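Local coordinates for hypothetical protein VPA1032 (Vibrio parahaemolyticus, PDB 1ZBP) that is of unknown function but, as a member of the ImpE family, may serve as an accessory protein of type VI secretion, at residues L109-V112 against Q118-E121; E121-I126 against K232-G237. One frame throughout, in Å; residues are numbered along the deposited sequence.

Interaction 1: residues L109-V112 against Q118-E121; sequences LSMV and QVSE
Ser-110 and Gln-118 are brought side by side by two first torsions: OG of Ser-110 lies beside its own backbone N (chi1 -70°), whereas CG of Gln-118 is anti to its N (chi1 -169°) and the chain runs on extended, carrying the amide past the serine. Ser-110 OG then lies 2.7 Å from Gln-118 NE2 and 3.1 Å from Gln-118 CD, so the amide passes with its nitrogen end nearest the hydroxyl; OE1 of Gln-118 is farther from that OG, at 3.6 Å. Despite the short separation, the angle is too poor for a hydrogen bond, and each group has another partner: OG is bonded to the carbonyl O of Ser-106, one turn earlier in its helix, and NE2 to OD2 of Asp-115. Beside this polar pair, Val-119 supplies the apolar part. Its CG1 comes within 3.4 Å of Ser-110 CB and 3.8 Å of the backbone N of Met-111, lying over the peptide link between these two residues, and it also reaches CG of the selenomethionine Met-111 at 4.3 Å. The alpha carbons of Ser-110 and Val-119 are 6.0 Å apart, a close approach consistent with the small side chain of Ser-110. The contact buries 177 Å² where helix 98-113 meets helix 116-129 beyond a short turn, and Met-111 continues onto Ile-229, in the loop between strands 224-228 and 235-239.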
loop_
_atom_site.group_PDB
_atom_site.type_symbol
_atom_site.label_atom_id
_atom_site.label_comp_id
_atom_site.label_asym_id
_atom_site.label_seq_id
_atom_site.Cartn_x
_atom_site.Cartn_y
_atom_site.Cartn_z
ATOM N N LEU A 109 -8.792 -16.098 -1.930
ATOM C CA LEU A 109 -9.788 -17.030 -1.402
ATOM C C LEU A 109 -9.138 -18.380 -1.114
ATOM O O LEU A 109 -9.539 -19.077 -0.188
ATOM C CB LEU A 109 -10.945 -17.200 -2.393
ATOM C CG LEU A 109 -12.021 -16.120 -2.296
ATOM C CD1 LEU A 109 -13.022 -16.237 -3.437
ATOM C CD2 LEU A 109 -12.717 -16.259 -0.947
ATOM N N SER A 110 -8.133 -18.739 -1.913
ATOM C CA SER A 110 -7.412 -19.991 -1.726
ATOM C C SER A 110 -6.344 -19.840 -0.646
ATOM O O SER A 110 -6.026 -20.801 0.053
ATOM C CB SER A 110 -6.742 -20.441 -3.027
ATOM O OG SER A 110 -7.683 -20.863 -3.992
HETATM N N MSE A 111 -5.770 -18.646 -0.521
HETATM C CA MSE A 111 -4.748 -18.413 0.498
HETATM C C MSE A 111 -5.359 -18.648 1.871
HETATM O O MSE A 111 -4.718 -19.206 2.761
HETATM C CB MSE A 111 -4.207 -16.982 0.417
HETATM C CG MSE A 111 -2.989 -16.814 -0.488
HETATM SE SE MSE A 111 -1.414 -17.728 0.201
HETATM C CE MSE A 111 -1.267 -16.804 1.896
ATOM N N VAL A 112 -6.607 -18.221 2.035
ATOM C CA VAL A 112 -7.302 -18.398 3.299
ATOM C C VAL A 112 -7.847 -19.826 3.450
ATOM O O VAL A 112 -7.831 -20.380 4.549
ATOM C CB VAL A 112 -8.457 -17.385 3.444
ATOM C CG1 VAL A 112 -9.447 -17.553 2.314
ATOM C CG2 VAL A 112 -9.142 -17.569 4.787
ATOM N N GLN A 118 -4.034 -24.496 -5.528
ATOM C CA GLN A 118 -4.696 -23.592 -6.459
ATOM C C GLN A 118 -3.952 -22.246 -6.485
ATOM O O GLN A 118 -3.937 -21.561 -7.511
ATOM C CB GLN A 118 -6.154 -23.389 -6.043
ATOM C CG GLN A 118 -7.010 -22.672 -7.079
ATOM C CD GLN A 118 -8.405 -22.351 -6.567
ATOM O OE1 GLN A 118 -9.174 -21.639 -7.221
ATOM N NE2 GLN A 118 -8.740 -22.878 -5.394
ATOM N N VAL A 119 -3.333 -21.879 -5.362
ATOM C CA VAL A 119 -2.584 -20.631 -5.289
ATOM C C VAL A 119 -1.354 -20.749 -6.187
ATOM O O VAL A 119 -0.961 -19.792 -6.858
ATOM C CB VAL A 119 -2.129 -20.307 -3.834
ATOM C CG1 VAL A 119 -3.310 -20.382 -2.884
ATOM C CG2 VAL A 119 -1.031 -21.253 -3.395
ATOM N N SER A 120 -0.762 -21.941 -6.198
ATOM C CA SER A 120 0.417 -22.228 -7.008
ATOM C C SER A 120 0.043 -22.189 -8.480
ATOM O O SER A 120 0.844 -21.781 -9.317
ATOM C CB SER A 120 0.967 -23.616 -6.665
ATOM O OG SER A 120 2.141 -23.914 -7.403
ATOM N N GLU A 121 -1.177 -22.619 -8.792
ATOM C CA GLU A 121 -1.662 -22.634 -10.169
ATOM C C GLU A 121 -2.105 -21.250 -10.616
ATOM O O GLU A 121 -1.841 -20.842 -11.746
ATOM C CB GLU A 121 -2.834 -23.611 -10.307
ATOM C CG GLU A 121 -2.441 -25.080 -10.389
ATOM C CD GLU A 121 -2.057 -25.516 -11.795
ATOM O OE1 GLU A 121 -1.053 -24.989 -12.335
ATOM O OE2 GLU A 121 -2.767 -26.387 -12.359
#

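Interaction 2: residues E121-I126 against K232-G237; sequences ELALQI and KEVYLG
Glu-233 is the first residue of 232-237 to touch 121-126, Lys-232 before it lying on the preceding turn of the helix, at Ser-120. Its CG sits between the backbone N and the carbonyl carbon (chi1 48°), and a second bend (chi2 67°) curls the chain so that the carboxylate reaches the helix although CB does not point at it. OE2 of Glu-233 thus comes to 4.0 Å from CG and 4.1 Å from CD2 of Leu-124, the two side chains crossing obliquely. This is an oxygen against hydrocarbon: OE2 is covered by the contact and has no polar partner in the model, while the residue as a whole remains exposed. The same OE2 lies 4.5 Å from CB of Ala-123, at the margin of contact.

Next comes Val-234, whose CG2 meets the methyl of Ala-123 at 4.1 Å, the sole apolar side-chain pair between the segments. Here the alpha carbons of Ala-123 and Val-234 are 7.2 Å apart, closer than any other pair across the contact. Val-234 also touches Ile-229, while Ala-123 touches Phe-107 of helix 98-113. After Val-234, Tyr-235 leads into the weakly paired strand, its backbone N bonded to Asp-150 OD1, and Leu-236 packs on Asp-212. The contact is small, burying 117 Å². The antiparallel pairing of 224-228 with 235-239 across a short loop makes a two-stranded hairpin, whose connecting loop lies against helix 116-129 and joins the ImpE-family region to the helical part of the chain.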
loop_
_atom_site.group_PDB
_atom_site.type_symbol
_atom_site.label_atom_id
_atom_site.label_comp_id
_atom_site.label_asym_id
_atom_site.label_seq_id
_atom_site.Cartn_x
_atom_site.Cartn_y
_atom_site.Cartn_z
ATOM N N GLU A 121 -1.177 -22.619 -8.792
ATOM C CA GLU A 121 -1.662 -22.634 -10.169
ATOM C C GLU A 121 -2.105 -21.250 -10.616
ATOM O O GLU A 121 -1.841 -20.842 -11.746
ATOM C CB GLU A 121 -2.834 -23.611 -10.307
ATOM C CG GLU A 121 -2.441 -25.080 -10.389
ATOM C CD GLU A 121 -2.057 -25.516 -11.795
ATOM O OE1 GLU A 121 -1.053 -24.989 -12.335
ATOM O OE2 GLU A 121 -2.767 -26.387 -12.359
ATOM N N LEU A 122 -2.792 -20.540 -9.723
ATOM C CA LEU A 122 -3.284 -19.198 -10.018
ATOM C C LEU A 122 -2.140 -18.208 -10.182
ATOM O O LEU A 122 -2.171 -17.350 -11.055
ATOM C CB LEU A 122 -4.223 -18.728 -8.910
ATOM C CG LEU A 122 -5.599 -19.381 -8.949
ATOM C CD1 LEU A 122 -6.368 -19.055 -7.678
ATOM C CD2 LEU A 122 -6.340 -18.886 -10.177
ATOM N N ALA A 123 -1.123 -18.346 -9.342
ATOM C CA ALA A 123 0.024 -17.461 -9.409
ATOM C C ALA A 123 0.675 -17.553 -10.789
ATOM O O ALA A 123 0.919 -16.532 -11.434
ATOM C CB ALA A 123 1.025 -17.817 -8.321
ATOM N N LEU A 124 0.940 -18.775 -11.244
ATOM C CA LEU A 124 1.567 -18.995 -12.548
ATOM C C LEU A 124 0.718 -18.477 -13.707
ATOM O O LEU A 124 1.251 -17.915 -14.666
ATOM C CB LEU A 124 1.871 -20.486 -12.745
ATOM C CG LEU A 124 2.935 -21.081 -11.808
ATOM C CD1 LEU A 124 2.839 -22.602 -11.811
ATOM C CD2 LEU A 124 4.323 -20.624 -12.243
ATOM N N GLN A 125 -0.599 -18.665 -13.616
ATOM C CA GLN A 125 -1.521 -18.209 -14.665
ATOM C C GLN A 125 -1.518 -16.674 -14.770
ATOM O O GLN A 125 -1.458 -16.115 -15.867
ATOM C CB GLN A 125 -2.951 -18.712 -14.378
ATOM C CG GLN A 125 -3.097 -20.238 -14.369
ATOM C CD GLN A 125 -4.531 -20.717 -14.127
ATOM O OE1 GLN A 125 -5.140 -20.420 -13.093
ATOM N NE2 GLN A 125 -5.067 -21.476 -15.080
ATOM N N ILE A 126 -1.581 -16.006 -13.619
ATOM C CA ILE A 126 -1.574 -14.547 -13.559
ATOM C C ILE A 126 -0.262 -14.017 -14.153
ATOM O O ILE A 126 -0.272 -13.099 -14.974
ATOM C CB ILE A 126 -1.755 -14.078 -12.091
ATOM C CG1 ILE A 126 -3.134 -14.529 -11.594
ATOM C CG2 ILE A 126 -1.620 -12.569 -11.982
ATOM C CD1 ILE A 126 -3.319 -14.438 -10.102
ATOM N N LYS A 232 5.573 -24.430 -2.587
ATOM C CA LYS A 232 5.512 -23.883 -3.937
ATOM C C LYS A 232 6.489 -22.732 -4.100
ATOM O O LYS A 232 7.272 -22.434 -3.196
ATOM C CB LYS A 232 4.098 -23.386 -4.261
ATOM C CG LYS A 232 3.031 -24.457 -4.273
ATOM C CD LYS A 232 2.648 -24.882 -2.872
ATOM C CE LYS A 232 1.634 -26.010 -2.928
ATOM N NZ LYS A 232 2.186 -27.191 -3.668
ATOM N N GLU A 233 6.439 -22.090 -5.264
ATOM C CA GLU A 233 7.294 -20.942 -5.547
ATOM C C GLU A 233 6.528 -19.631 -5.330
ATOM O O GLU A 233 6.795 -18.627 -5.980
ATOM C CB GLU A 233 7.843 -21.014 -6.983
ATOM C CG GLU A 233 6.814 -21.326 -8.081
ATOM C CD GLU A 233 5.782 -20.223 -8.297
ATOM O OE1 GLU A 233 6.177 -19.085 -8.634
ATOM O OE2 GLU A 233 4.572 -20.505 -8.149
ATOM N N VAL A 234 5.575 -19.651 -4.405
ATOM C CA VAL A 234 4.776 -18.472 -4.084
ATOM C C VAL A 234 5.334 -17.822 -2.814
ATOM O O VAL A 234 5.253 -18.394 -1.723
ATOM C CB VAL A 234 3.297 -18.851 -3.843
ATOM C CG1 VAL A 234 2.469 -17.610 -3.581
ATOM C CG2 VAL A 234 2.759 -19.610 -5.043
ATOM N N TYR A 235 5.905 -16.629 -2.962
ATOM C CA TYR A 235 6.479 -15.898 -1.833
ATOM C C TYR A 235 5.735 -14.581 -1.581
ATOM O O TYR A 235 5.633 -13.737 -2.470
ATOM C CB TYR A 235 7.956 -15.610 -2.113
ATOM C CG TYR A 235 8.790 -16.852 -2.304
ATOM C CD1 TYR A 235 9.327 -17.533 -1.209
ATOM C CD2 TYR A 235 9.009 -17.381 -3.579
ATOM C CE1 TYR A 235 10.058 -18.714 -1.382
ATOM C CE2 TYR A 235 9.739 -18.557 -3.760
ATOM C CZ TYR A 235 10.258 -19.218 -2.665
ATOM O OH TYR A 235 10.975 -20.383 -2.843
ATOM N N LEU A 236 5.203 -14.413 -0.375
ATOM C CA LEU A 236 4.494 -13.184 -0.034
ATOM C C LEU A 236 5.492 -12.254 0.627
ATOM O O LEU A 236 6.590 -12.665 0.942
ATOM C CB LEU A 236 3.336 -13.462 0.919
ATOM C CG LEU A 236 2.219 -14.342 0.377
ATOM C CD1 LEU A 236 1.064 -14.324 1.375
ATOM C CD2 LEU A 236 1.750 -13.846 -0.984
ATOM N N GLY A 237 5.122 -11.001 0.843
ATOM C CA GLY A 237 6.063 -10.083 1.452
ATOM C C GLY A 237 5.640 -9.562 2.801
ATOM O O GLY A 237 4.488 -9.714 3.206
#

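Interactions 1 and 2 have centres about 8 Å apart and use successive turns of helix 116-129, meeting at Glu-121, which touches neither partner segment. Direct packing joins them at two places. At one, Ser-120 packs against the loop, with its CB 3.3 Å from CG of Lys-232 and its CA 4.0 Å from CG2 of Val-234. At the other, CE of Met-111 is 3.4 Å from CD1 of Leu-236, so helix 98-113 reaches the hairpin of interaction 2 itself. Together they describe a three-part junction of two helices and a hairpin, with Ile-229 as the shared loop residue. With function unassigned, the junction cannot be tied to a site.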